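PDB 5WUT: ULam111 from Flavobacterium sp., which probably hydrolyses beta-1,3-glycosidic bonds in laminarin, as a glycoside hydrolase of family 16 with a beta-jelly-roll fold. Local coordinates for residues L56-K61 / I204-I208; L91-I97 / I221-F226; Y124-H130 / T155-G159; F160-A164 / F175-I179. All blocks are in the same frame, centred on the assembly; numbering follows the deposited sequence.

Overall arrangement
Interaction 1 opens first, at L56-K61, and interaction 2 opens at L91-I97. Interaction 3 then runs from Y124-H130 to T155-G159 and closes over strands 131-137 and 148-152. Interaction 4 follows directly, joining F160-A164 to F175-I179 in the hairpin of strands 161-167 and 172-176. The chain returns at I204-I208 to close interaction 1 and at I221-F226 to close interaction 2, so these two cross. Both enclose interactions 3 and 4, which lie in series. Interaction 1 lies partly on strand 55-63 and interaction 2 partly on its neighbour 224-234. Interaction 2 touches interaction 3 through the loop after strand 83-90. Interaction 3 meets interaction 4 where I156 packs on H161 and Y163.

Interaction 1. Residues L56-K61 / I204-I208; sequences LVITAK and INMAI
The carbonyl O of I58 accepts the backbone N of F226, on the neighbouring strand. It is also touched by the methyl of M206, with I58 O to M206 CE at 3.3 Å. M206 runs out extended from its strand, with CG opposite the backbone N (chi1 173°). It then bends at chi3 (44°), which turns CE between I58 and A60. M206 CE lies 3.7 Å from both I58 CG2 and A60 CB, so the methionine tip touches two residues of the facing strand at once. I58 uses its other branch as well: I58 CD1 slants across to I204 CG2 at 3.7 Å. Two further contacts flank these. L56 CD2 faces I204 CD1 at 4.2 Å, and A60 CB meets I208 CD1 at 3.9 Å. Most of the contact is between apolar side chains, and most of its residues are buried. The methionine methyl also lies on the backbone of I58 and A60. The polar groups of N205 turn the other way, to W102 and Y44. The two strand segments run nearly parallel, 14° apart, with their axes 8.0 Å from each other. Facing strands that meet through aliphatic side chains are typical of the core of a beta-jelly-roll sandwich.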
loop_
_atom_site.group_PDB
_atom_site.type_symbol
_atom_site.label_atom_id
_atom_site.label_comp_id
_atom_site.label_asym_id
_atom_site.label_seq_id
_atom_site.Cartn_x
_atom_site.Cartn_y
_atom_site.Cartn_z
ATOM N N LEU A 56 4.896 16.325 17.518
ATOM C CA LEU A 56 4.849 15.737 18.850
ATOM C C LEU A 56 5.877 14.609 18.892
ATOM O O LEU A 56 5.824 13.688 18.084
ATOM C CB LEU A 56 3.446 15.207 19.188
ATOM C CG LEU A 56 3.366 14.301 20.429
ATOM C CD1 LEU A 56 3.659 15.095 21.713
ATOM C CD2 LEU A 56 2.006 13.643 20.513
ATOM N N VAL A 57 6.836 14.694 19.812
ATOM C CA VAL A 57 7.825 13.633 19.952
ATOM C C VAL A 57 7.683 12.967 21.310
ATOM O O VAL A 57 7.888 13.586 22.350
ATOM C CB VAL A 57 9.275 14.149 19.776
ATOM C CG1 VAL A 57 10.271 12.984 19.906
ATOM C CG2 VAL A 57 9.433 14.848 18.427
ATOM N N ILE A 58 7.304 11.693 21.287
ATOM C CA ILE A 58 7.197 10.907 22.505
ATOM C C ILE A 58 8.444 10.061 22.640
ATOM O O ILE A 58 8.822 9.361 21.697
ATOM C CB ILE A 58 5.962 10.002 22.481
ATOM C CG1 ILE A 58 4.686 10.858 22.432
ATOM C CG2 ILE A 58 5.970 9.039 23.683
ATOM C CD1 ILE A 58 3.428 10.070 22.160
ATOM N N THR A 59 9.095 10.121 23.801
ATOM C CA THR A 59 10.299 9.322 24.007
ATOM C C THR A 59 10.093 8.246 25.070
ATOM O O THR A 59 9.651 8.533 26.192
ATOM C CB THR A 59 11.499 10.202 24.411
ATOM O OG1 THR A 59 11.783 11.128 23.354
ATOM C CG2 THR A 59 12.733 9.343 24.645
ATOM N N ALA A 60 10.379 7.006 24.681
ATOM C CA ALA A 60 10.372 5.873 25.597
ATOM C C ALA A 60 11.752 5.781 26.238
ATOM O O ALA A 60 12.754 5.796 25.534
ATOM C CB ALA A 60 10.026 4.584 24.852
ATOM N N LYS A 61 11.783 5.741 27.569
ATOM C CA LYS A 61 13.042 5.763 28.310
ATOM C C LYS A 61 13.114 4.626 29.311
ATOM O O LYS A 61 12.098 4.156 29.811
ATOM C CB LYS A 61 13.215 7.086 29.064
ATOM C CG LYS A 61 13.127 8.348 28.218
ATOM C CD LYS A 61 13.309 9.584 29.109
ATOM C CE LYS A 61 12.483 10.783 28.635
ATOM N NZ LYS A 61 12.402 11.868 29.675
ATOM N N ILE A 204 -2.946 8.573 21.332
ATOM C CA ILE A 204 -1.572 8.362 20.864
ATOM C C ILE A 204 -0.775 7.829 22.038
ATOM O O ILE A 204 -0.813 8.409 23.126
ATOM C CB ILE A 204 -0.924 9.656 20.338
ATOM C CG1 ILE A 204 -1.710 10.205 19.157
ATOM C CG2 ILE A 204 0.522 9.407 19.914
ATOM C CD1 ILE A 204 -1.216 11.591 18.682
ATOM N N ASN A 205 -0.050 6.733 21.857
ATOM C CA ASN A 205 0.761 6.252 22.974
ATOM C C ASN A 205 1.935 5.430 22.488
ATOM O O ASN A 205 2.005 5.040 21.326
ATOM C CB ASN A 205 -0.079 5.420 23.955
ATOM C CG ASN A 205 -0.378 4.036 23.438
ATOM O OD1 ASN A 205 -1.303 3.853 22.641
ATOM N ND2 ASN A 205 0.417 3.047 23.865
ATOM N N MET A 206 2.868 5.161 23.388
ATOM C CA MET A 206 3.920 4.204 23.070
ATOM C C MET A 206 4.148 3.308 24.278
ATOM O O MET A 206 4.618 3.756 25.334
ATOM C CB MET A 206 5.205 4.909 22.633
ATOM C CG MET A 206 6.385 3.948 22.452
ATOM S SD MET A 206 7.808 4.589 21.540
ATOM C CE MET A 206 7.983 6.224 22.252
ATOM N N ALA A 207 3.740 2.052 24.147
ATOM C CA ALA A 207 3.914 1.073 25.213
ATOM C C ALA A 207 5.246 0.304 25.093
ATOM O O ALA A 207 5.918 0.325 24.061
ATOM C CB ALA A 207 2.747 0.110 25.231
ATOM N N ILE A 208 5.632 -0.345 26.187
ATOM C CA ILE A 208 6.868 -1.105 26.265
ATOM C C ILE A 208 6.588 -2.493 26.818
ATOM O O ILE A 208 6.027 -2.622 27.906
ATOM C CB ILE A 208 7.898 -0.406 27.173
ATOM C CG1 ILE A 208 8.279 0.943 26.564
ATOM C CG2 ILE A 208 9.124 -1.322 27.393
ATOM C CD1 ILE A 208 9.016 1.872 27.530
#

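Interaction 2. Residues L91-I97 / I221-F226; sequences LPVGKGI and IFPQDF
V93 and Q224 join the loop between strands 83-90 and 97-105 to the start of strand 224-234, in the beta-jelly-roll fold. The polar part centres on the Q224 amide. V93 N donates to Q224 OE1 at 3.0 Å, and the bond is nearly straight (174°). The donor stands well above the carbonyl plane of the amide, not on a lone pair. Q224 NE2 gives a bond to I221 O, 2.8 Å away, which lies close to the amide plane. This second bond fixes the rotation of the amide. A bend at chi2 (-62°) folds the Q224 chain back, so that one side chain ties the loop to the turn before its own strand. A water lies 2.6 Å from L91 O and makes at most a weak link to D225 O. D225 itself points to T59, to which its carboxylate is bonded.

The apolar part is spread over several side chains. I221 CD1 reaches into the type II turn from G94 to I97 and lies 3.6 Å from K95 O. I221 CG2 rests 3.8 Å from G94 CA, where the loop has no side chain. I97 CD1 approaches F222 CE1 at 4.0 Å, the two side chains running past each other in opposite senses. P92, I97 and F226 also pack on M206 of strand 200-208. P92 and F226 lie side by side and point the same way. P92 CD lies 3.9 Å from F226 CD1 and equally near F226 CB.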
loop_
_atom_site.group_PDB
_atom_site.type_symbol
_atom_site.label_atom_id
_atom_site.label_comp_id
_atom_site.label_asym_id
_atom_site.label_seq_id
_atom_site.Cartn_x
_atom_site.Cartn_y
_atom_site.Cartn_z
ATOM N N LEU A 91 8.178 6.082 13.099
ATOM C CA LEU A 91 8.157 5.032 14.119
ATOM C C LEU A 91 9.412 4.973 14.978
ATOM O O LEU A 91 10.501 5.290 14.491
ATOM C CB LEU A 91 7.982 3.670 13.453
ATOM C CG LEU A 91 6.682 3.447 12.690
ATOM C CD1 LEU A 91 6.763 2.147 11.882
ATOM C CD2 LEU A 91 5.518 3.419 13.674
ATOM N N PRO A 92 9.251 4.551 16.244
ATOM C CA PRO A 92 10.390 4.076 17.036
ATOM C C PRO A 92 10.759 2.693 16.532
ATOM O O PRO A 92 9.942 2.065 15.851
ATOM C CB PRO A 92 9.834 4.003 18.454
ATOM C CG PRO A 92 8.403 3.577 18.220
ATOM C CD PRO A 92 7.977 4.307 16.941
ATOM N N VAL A 93 11.945 2.195 16.869
ATOM C CA VAL A 93 12.336 0.880 16.388
ATOM C C VAL A 93 12.945 0.060 17.508
ATOM O O VAL A 93 13.521 0.606 18.446
ATOM C CB VAL A 93 13.342 0.981 15.226
ATOM C CG1 VAL A 93 12.702 1.668 14.031
ATOM C CG2 VAL A 93 14.560 1.756 15.648
ATOM N N GLY A 94 12.788 -1.254 17.420
ATOM C CA GLY A 94 13.466 -2.149 18.344
ATOM C C GLY A 94 12.538 -3.099 19.064
ATOM O O GLY A 94 11.339 -2.843 19.222
ATOM N N LYS A 95 13.095 -4.219 19.515
ATOM C CA LYS A 95 12.284 -5.246 20.144
ATOM C C LYS A 95 11.698 -4.787 21.479
ATOM O O LYS A 95 12.435 -4.418 22.395
ATOM C CB LYS A 95 13.107 -6.520 20.350
ATOM C CG LYS A 95 12.307 -7.658 20.958
ATOM C CD LYS A 95 13.168 -8.910 21.146
ATOM C CE LYS A 95 14.254 -8.678 22.164
ATOM N NZ LYS A 95 14.833 -9.963 22.669
ATOM N N GLY A 96 10.371 -4.814 21.572
ATOM C CA GLY A 96 9.677 -4.462 22.799
ATOM C C GLY A 96 8.861 -3.184 22.700
ATOM O O GLY A 96 7.973 -2.964 23.507
ATOM N N ILE A 97 9.145 -2.353 21.702
ATOM C CA ILE A 97 8.439 -1.087 21.560
ATOM C C ILE A 97 7.089 -1.282 20.845
ATOM O O ILE A 97 6.956 -2.137 19.965
ATOM C CB ILE A 97 9.335 -0.045 20.806
ATOM C CG1 ILE A 97 9.074 1.353 21.339
ATOM C CG2 ILE A 97 9.217 -0.152 19.299
ATOM C CD1 ILE A 97 9.499 1.508 22.777
ATOM N N ILE A 221 17.763 -0.608 23.227
ATOM C CA ILE A 221 17.116 0.274 22.250
ATOM C C ILE A 221 16.805 1.668 22.799
ATOM O O ILE A 221 16.612 2.606 22.035
ATOM C CB ILE A 221 15.784 -0.333 21.684
ATOM C CG1 ILE A 221 14.635 -0.285 22.701
ATOM C CG2 ILE A 221 16.009 -1.740 21.149
ATOM C CD1 ILE A 221 13.323 -0.908 22.173
ATOM N N PHE A 222 16.742 1.803 24.117
ATOM C CA PHE A 222 16.285 3.050 24.721
ATOM C C PHE A 222 17.388 4.096 24.753
ATOM O O PHE A 222 18.548 3.764 24.996
ATOM C CB PHE A 222 15.748 2.786 26.125
ATOM C CG PHE A 222 14.587 1.855 26.141
ATOM C CD1 PHE A 222 13.345 2.296 25.690
ATOM C CD2 PHE A 222 14.728 0.538 26.539
ATOM C CE1 PHE A 222 12.249 1.443 25.676
ATOM C CE2 PHE A 222 13.641 -0.323 26.528
ATOM C CZ PHE A 222 12.400 0.130 26.085
ATOM N N PRO A 223 17.032 5.368 24.535
ATOM C CA PRO A 223 15.674 5.892 24.326
ATOM C C PRO A 223 15.174 5.770 22.883
ATOM O O PRO A 223 15.971 5.736 21.956
ATOM C CB PRO A 223 15.817 7.361 24.725
ATOM C CG PRO A 223 17.210 7.702 24.325
ATOM C CD PRO A 223 18.030 6.453 24.609
ATOM N N GLN A 224 13.853 5.703 22.709
ATOM C CA GLN A 224 13.268 5.630 21.370
ATOM C C GLN A 224 12.212 6.701 21.177
ATOM O O GLN A 224 11.389 6.923 22.065
ATOM C CB GLN A 224 12.654 4.250 21.135
ATOM C CG GLN A 224 13.658 3.161 20.761
ATOM C CD GLN A 224 14.394 3.454 19.460
ATOM O OE1 GLN A 224 13.803 3.933 18.486
ATOM N NE2 GLN A 224 15.687 3.165 19.434
ATOM N N ASP A 225 12.219 7.330 19.999
ATOM C CA ASP A 225 11.287 8.405 19.672
ATOM C C ASP A 225 10.183 7.953 18.710
ATOM O O ASP A 225 10.455 7.323 17.680
ATOM C CB ASP A 225 12.011 9.583 19.019
ATOM C CG ASP A 225 12.881 10.370 19.984
ATOM O OD1 ASP A 225 12.807 10.155 21.207
ATOM O OD2 ASP A 225 13.631 11.237 19.488
ATOM N N PHE A 226 8.954 8.313 19.062
ATOM C CA PHE A 226 7.753 8.163 18.234
ATOM C C PHE A 226 7.308 9.576 17.901
ATOM O O PHE A 226 6.934 10.325 18.806
ATOM C CB PHE A 226 6.692 7.395 19.020
ATOM C CG PHE A 226 5.365 7.195 18.316
ATOM C CD1 PHE A 226 5.253 7.129 16.933
ATOM C CD2 PHE A 226 4.223 7.006 19.082
ATOM C CE1 PHE A 226 3.996 6.898 16.335
ATOM C CE2 PHE A 226 2.974 6.792 18.498
ATOM C CZ PHE A 226 2.867 6.738 17.120
HETATM O O HOH W 1 12.674 6.407 15.338
#

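Interaction 3. Residues Y124-H130 / T155-G159; sequences YVGKEPH and TIEQG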
loop_
_atom_site.group_PDB
_atom_site.type_symbol
_atom_site.label_atom_id
_atom_site.label_comp_id
_atom_site.label_asym_id
_atom_site.label_seq_id
_atom_site.Cartn_x
_atom_site.Cartn_y
_atom_site.Cartn_z
ATOM N N TYR A 124 2.277 -0.839 15.363
ATOM C CA TYR A 124 3.570 -1.404 14.999
ATOM C C TYR A 124 4.188 -1.985 16.242
ATOM O O TYR A 124 4.119 -1.368 17.300
ATOM C CB TYR A 124 4.469 -0.328 14.399
ATOM C CG TYR A 124 5.905 -0.702 14.129
ATOM C CD1 TYR A 124 6.910 -0.307 15.004
ATOM C CD2 TYR A 124 6.273 -1.388 12.969
ATOM C CE1 TYR A 124 8.244 -0.620 14.747
ATOM C CE2 TYR A 124 7.590 -1.693 12.705
ATOM C CZ TYR A 124 8.572 -1.307 13.602
ATOM O OH TYR A 124 9.884 -1.610 13.345
ATOM N N VAL A 125 4.744 -3.184 16.139
ATOM C CA VAL A 125 5.520 -3.706 17.258
ATOM C C VAL A 125 6.927 -3.920 16.756
ATOM O O VAL A 125 7.145 -4.610 15.759
ATOM C CB VAL A 125 4.915 -4.992 17.863
ATOM C CG1 VAL A 125 3.618 -4.662 18.572
ATOM C CG2 VAL A 125 4.682 -6.066 16.800
ATOM N N GLY A 126 7.886 -3.299 17.431
ATOM C CA GLY A 126 9.261 -3.322 16.975
ATOM C C GLY A 126 9.874 -4.715 16.897
ATOM O O GLY A 126 10.887 -4.915 16.215
ATOM N N LYS A 127 9.282 -5.669 17.616
ATOM C CA LYS A 127 9.737 -7.056 17.549
ATOM C C LYS A 127 9.426 -7.713 16.206
ATOM O O LYS A 127 9.962 -8.778 15.894
ATOM C CB LYS A 127 9.125 -7.887 18.675
ATOM C CG LYS A 127 7.617 -8.033 18.589
ATOM C CD LYS A 127 7.092 -9.017 19.605
ATOM C CE LYS A 127 5.594 -9.181 19.492
ATOM N NZ LYS A 127 5.035 -10.147 20.498
ATOM N N GLU A 128 8.557 -7.075 15.423
ATOM C CA GLU A 128 8.228 -7.542 14.075
ATOM C C GLU A 128 8.441 -6.427 13.065
ATOM O O GLU A 128 7.484 -5.758 12.652
ATOM C CB GLU A 128 6.783 -8.028 13.988
ATOM C CG GLU A 128 6.450 -9.262 14.807
ATOM C CD GLU A 128 5.035 -9.747 14.532
ATOM O OE1 GLU A 128 4.627 -9.723 13.344
ATOM O OE2 GLU A 128 4.335 -10.137 15.497
ATOM N N PRO A 129 9.695 -6.216 12.646
ATOM C CA PRO A 129 9.973 -5.126 11.710
ATOM C C PRO A 129 9.239 -5.301 10.389
ATOM O O PRO A 129 8.877 -6.436 10.029
ATOM C CB PRO A 129 11.484 -5.209 11.493
ATOM C CG PRO A 129 12.003 -5.951 12.695
ATOM C CD PRO A 129 10.921 -6.902 13.093
ATOM N N HIS A 130 9.035 -4.186 9.692
ATOM C CA HIS A 130 8.502 -4.205 8.329
ATOM C C HIS A 130 7.055 -4.672 8.254
ATOM O O HIS A 130 6.611 -5.121 7.198
ATOM C CB HIS A 130 9.367 -5.095 7.429
ATOM C CG HIS A 130 10.831 -4.812 7.528
ATOM N ND1 HIS A 130 11.331 -3.546 7.738
ATOM C CD2 HIS A 130 11.901 -5.634 7.438
ATOM C CE1 HIS A 130 12.651 -3.599 7.773
ATOM N NE2 HIS A 130 13.022 -4.854 7.591
ATOM N N THR A 155 9.774 -0.669 4.076
ATOM C CA THR A 155 10.277 0.678 4.278
ATOM C C THR A 155 9.623 1.412 5.447
ATOM O O THR A 155 9.882 2.593 5.638
ATOM C CB THR A 155 10.038 1.554 3.028
ATOM O OG1 THR A 155 8.649 1.497 2.686
ATOM C CG2 THR A 155 10.857 1.060 1.862
ATOM N N ILE A 156 8.786 0.738 6.234
ATOM C CA ILE A 156 7.955 1.489 7.185
ATOM C C ILE A 156 8.772 2.202 8.274
ATOM O O ILE A 156 8.357 3.244 8.777
ATOM C CB ILE A 156 6.880 0.573 7.850
ATOM C CG1 ILE A 156 5.708 1.409 8.402
ATOM C CG2 ILE A 156 7.492 -0.348 8.916
ATOM C CD1 ILE A 156 4.814 2.022 7.317
ATOM N N GLU A 157 9.940 1.667 8.607
ATOM C CA GLU A 157 10.802 2.285 9.607
ATOM C C GLU A 157 11.535 3.520 9.070
ATOM O O GLU A 157 12.154 4.259 9.845
ATOM C CB GLU A 157 11.822 1.269 10.131
ATOM C CG GLU A 157 11.253 0.150 10.989
ATOM C CD GLU A 157 10.758 -1.039 10.189
ATOM O OE1 GLU A 157 10.922 -1.040 8.939
ATOM O OE2 GLU A 157 10.205 -1.981 10.808
ATOM N N GLN A 158 11.494 3.736 7.757
ATOM C CA GLN A 158 12.216 4.859 7.145
ATOM C C GLN A 158 11.322 6.075 6.995
ATOM O O GLN A 158 10.322 6.015 6.284
ATOM C CB GLN A 158 12.758 4.475 5.759
ATOM C CG GLN A 158 13.729 3.301 5.741
ATOM C CD GLN A 158 13.865 2.683 4.353
ATOM O OE1 GLN A 158 13.864 3.389 3.343
ATOM N NE2 GLN A 158 13.978 1.359 4.299
ATOM N N GLY A 159 11.696 7.178 7.638
ATOM C CA GLY A 159 10.993 8.437 7.459
ATOM C C GLY A 159 9.572 8.434 7.985
ATOM O O GLY A 159 9.199 7.584 8.801
#
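E157 sets CG opposite its carbonyl carbon and then bends at chi2 (86°), which swings its carboxylate to Y124 and H130. Y124 reaches out to meet it with CG opposite the backbone N (chi1 172°). The ring and the carboxylate lie steeply across each other. Y124 OH donates to E157 OE2 at 2.6 Å, on the anti lone pair of that oxygen, the one away from the second oxygen. E157 OE2 also accepts H130 N at 2.7 Å, on its syn lone pair. OE2 therefore carries two donors from different sides. The other oxygen, E157 OE1, accepts from H130 ND1 at 2.8 Å. This bond is less straight, and ND1 sits somewhat out of the carboxylate plane on the syn side. The imidazole stands almost upright to the carboxylate, 81° apart. P129 CB covers one face of that imidazole. Beside these bonds, I156 CG2 packs 4.0 Å from Y124 CE2 and also lies against H130 CA.

The His-carboxylate hydrogen bond of H130 and E157 joins the loop between strands 118-123 and 131-137 to the turn that leads into strand 161-167. L91 packs on Y124 and I156, and V93 on E157. Three donors around one carboxylate hold it in a single orientation, which locks the two loops together. Such a setting would probably favour the charged form of E157 and a proton on H130 ND1.

Interaction 4. Residues F160-A164 / F175-I179; sequences FHLYA and FVDNI
The carboxylate of D177 meets the imidazole of H161 at its edge, the two planes 31° apart. H161 ND1 donates to D177 OD2 at 2.7 Å in a nearly straight bond. The oxygen lies in the ring plane and offers its syn lone pair. With CG opposite its carbonyl carbon (chi1 -66°), D177 carries its carboxylate back to the strand, where D177 OD1 accepts L162 N at 2.9 Å almost end-on. D177 N returns a bond to L162 O, also 2.9 Å. One residue thus clasps the strand with side chain and backbone together. H161 NE2 has weak bonds to the carbonyl oxygens of T155 and Q158.

The two segments belong to the antiparallel hairpin of strands 161-167 and 172-176. A164 and F175 form a hydrogen-bonded pair, with F175 N to A164 O at 2.8 Å, and Y163 and V176 a non-hydrogen-bonded one. D177 and N178 form the corners of a type I' turn from V176 to I179, which leads into strand 179-184. The face with A164 and F175 also has Y84, whose ring meets that of F175. On the other face Y163 CD2 and V176 CG2 are 4.4 Å apart, at a slant. L162 CD1 lies 3.8 Å from N178 ND2, the two side chains crossing at a slant. From the second subunit, I179 packs on D177 and on I179 of this chain, and T155 of that subunit packs on N178.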
loop_
_atom_site.group_PDB
_atom_site.type_symbol
_atom_site.label_atom_id
_atom_site.label_comp_id
_atom_site.label_asym_id
_atom_site.label_seq_id
_atom_site.Cartn_x
_atom_site.Cartn_y
_atom_site.Cartn_z
ATOM N N PHE A 160 8.773 9.379 7.489
ATOM C CA PHE A 160 7.359 9.496 7.866
ATOM C C PHE A 160 6.452 8.750 6.881
ATOM O O PHE A 160 6.724 8.714 5.681
ATOM C CB PHE A 160 6.940 10.975 7.948
ATOM C CG PHE A 160 7.436 11.669 9.189
ATOM C CD1 PHE A 160 8.760 12.084 9.280
ATOM C CD2 PHE A 160 6.585 11.887 10.271
ATOM C CE1 PHE A 160 9.238 12.706 10.434
ATOM C CE2 PHE A 160 7.054 12.508 11.430
ATOM C CZ PHE A 160 8.385 12.922 11.505
ATOM N N HIS A 161 5.390 8.143 7.409
ATOM C CA HIS A 161 4.366 7.513 6.585
ATOM C C HIS A 161 2.993 7.988 7.012
ATOM O O HIS A 161 2.824 8.562 8.091
ATOM C CB HIS A 161 4.448 5.994 6.682
ATOM C CG HIS A 161 5.725 5.439 6.146
ATOM N ND1 HIS A 161 5.827 4.887 4.883
ATOM C CD2 HIS A 161 6.966 5.379 6.684
ATOM C CE1 HIS A 161 7.072 4.503 4.675
ATOM N NE2 HIS A 161 7.786 4.788 5.752
ATOM N N LEU A 162 2.011 7.731 6.155
ATOM C CA LEU A 162 0.627 8.119 6.407
ATOM C C LEU A 162 -0.201 6.914 6.823
ATOM O O LEU A 162 -0.111 5.835 6.208
ATOM C CB LEU A 162 0.013 8.761 5.159
ATOM C CG LEU A 162 0.748 9.956 4.561
ATOM C CD1 LEU A 162 -0.027 10.420 3.337
ATOM C CD2 LEU A 162 0.897 11.079 5.559
ATOM N N TYR A 163 -0.996 7.104 7.871
ATOM C CA TYR A 163 -1.882 6.076 8.395
ATOM C C TYR A 163 -3.267 6.663 8.459
ATOM O O TYR A 163 -3.435 7.704 9.074
ATOM C CB TYR A 163 -1.417 5.619 9.782
ATOM C CG TYR A 163 0.011 5.133 9.833
ATOM C CD1 TYR A 163 1.080 6.022 9.944
ATOM C CD2 TYR A 163 0.299 3.770 9.806
ATOM C CE1 TYR A 163 2.393 5.561 9.994
ATOM C CE2 TYR A 163 1.596 3.310 9.870
ATOM C CZ TYR A 163 2.643 4.203 9.964
ATOM O OH TYR A 163 3.951 3.721 10.024
ATOM N N ALA A 164 -4.251 6.039 7.807
ATOM C CA ALA A 164 -5.560 6.667 7.724
ATOM C C ALA A 164 -6.711 5.677 7.718
ATOM O O ALA A 164 -6.525 4.490 7.448
ATOM C CB ALA A 164 -5.635 7.548 6.474
ATOM N N PHE A 175 -5.925 2.778 5.317
ATOM C CA PHE A 175 -4.926 3.133 4.308
ATOM C C PHE A 175 -3.559 3.368 4.909
ATOM O O PHE A 175 -3.427 4.014 5.949
ATOM C CB PHE A 175 -5.334 4.403 3.537
ATOM C CG PHE A 175 -6.704 4.357 2.934
ATOM C CD1 PHE A 175 -7.831 4.615 3.704
ATOM C CD2 PHE A 175 -6.871 4.115 1.577
ATOM C CE1 PHE A 175 -9.088 4.576 3.146
ATOM C CE2 PHE A 175 -8.121 4.096 1.005
ATOM C CZ PHE A 175 -9.245 4.324 1.790
ATOM N N VAL A 176 -2.528 2.854 4.252
ATOM C CA VAL A 176 -1.178 3.240 4.588
ATOM C C VAL A 176 -0.541 3.817 3.345
ATOM O O VAL A 176 -0.607 3.201 2.278
ATOM C CB VAL A 176 -0.362 2.047 5.129
ATOM C CG1 VAL A 176 1.047 2.496 5.507
ATOM C CG2 VAL A 176 -1.065 1.456 6.342
ATOM N N ASP A 177 0.026 5.016 3.472
ATOM C CA ASP A 177 0.580 5.748 2.337
ATOM C C ASP A 177 -0.394 5.756 1.168
ATOM O O ASP A 177 -0.007 5.571 0.016
ATOM C CB ASP A 177 1.934 5.153 1.925
ATOM C CG ASP A 177 2.996 5.329 2.998
ATOM O OD1 ASP A 177 2.921 6.294 3.780
ATOM O OD2 ASP A 177 3.915 4.506 3.059
ATOM N N ASN A 178 -1.663 5.977 1.508
ATOM C CA ASN A 178 -2.758 6.140 0.549
ATOM C C ASN A 178 -3.128 4.851 -0.171
ATOM O O ASN A 178 -3.903 4.887 -1.126
ATOM C CB ASN A 178 -2.411 7.225 -0.477
ATOM C CG ASN A 178 -2.180 8.579 0.162
ATOM O OD1 ASN A 178 -3.031 9.076 0.885
ATOM N ND2 ASN A 178 -1.022 9.176 -0.098
ATOM N N ILE A 179 -2.577 3.720 0.279
ATOM C CA ILE A 179 -2.969 2.418 -0.270
ATOM C C ILE A 179 -3.988 1.712 0.631
ATOM O O ILE A 179 -3.753 1.532 1.819
ATOM C CB ILE A 179 -1.739 1.543 -0.485
ATOM C CG1 ILE A 179 -0.859 2.218 -1.533
ATOM C CG2 ILE A 179 -2.148 0.141 -0.900
ATOM C CD1 ILE A 179 0.415 1.500 -1.813
HETATM O O HOH W 2 -2.690 6.549 4.147
#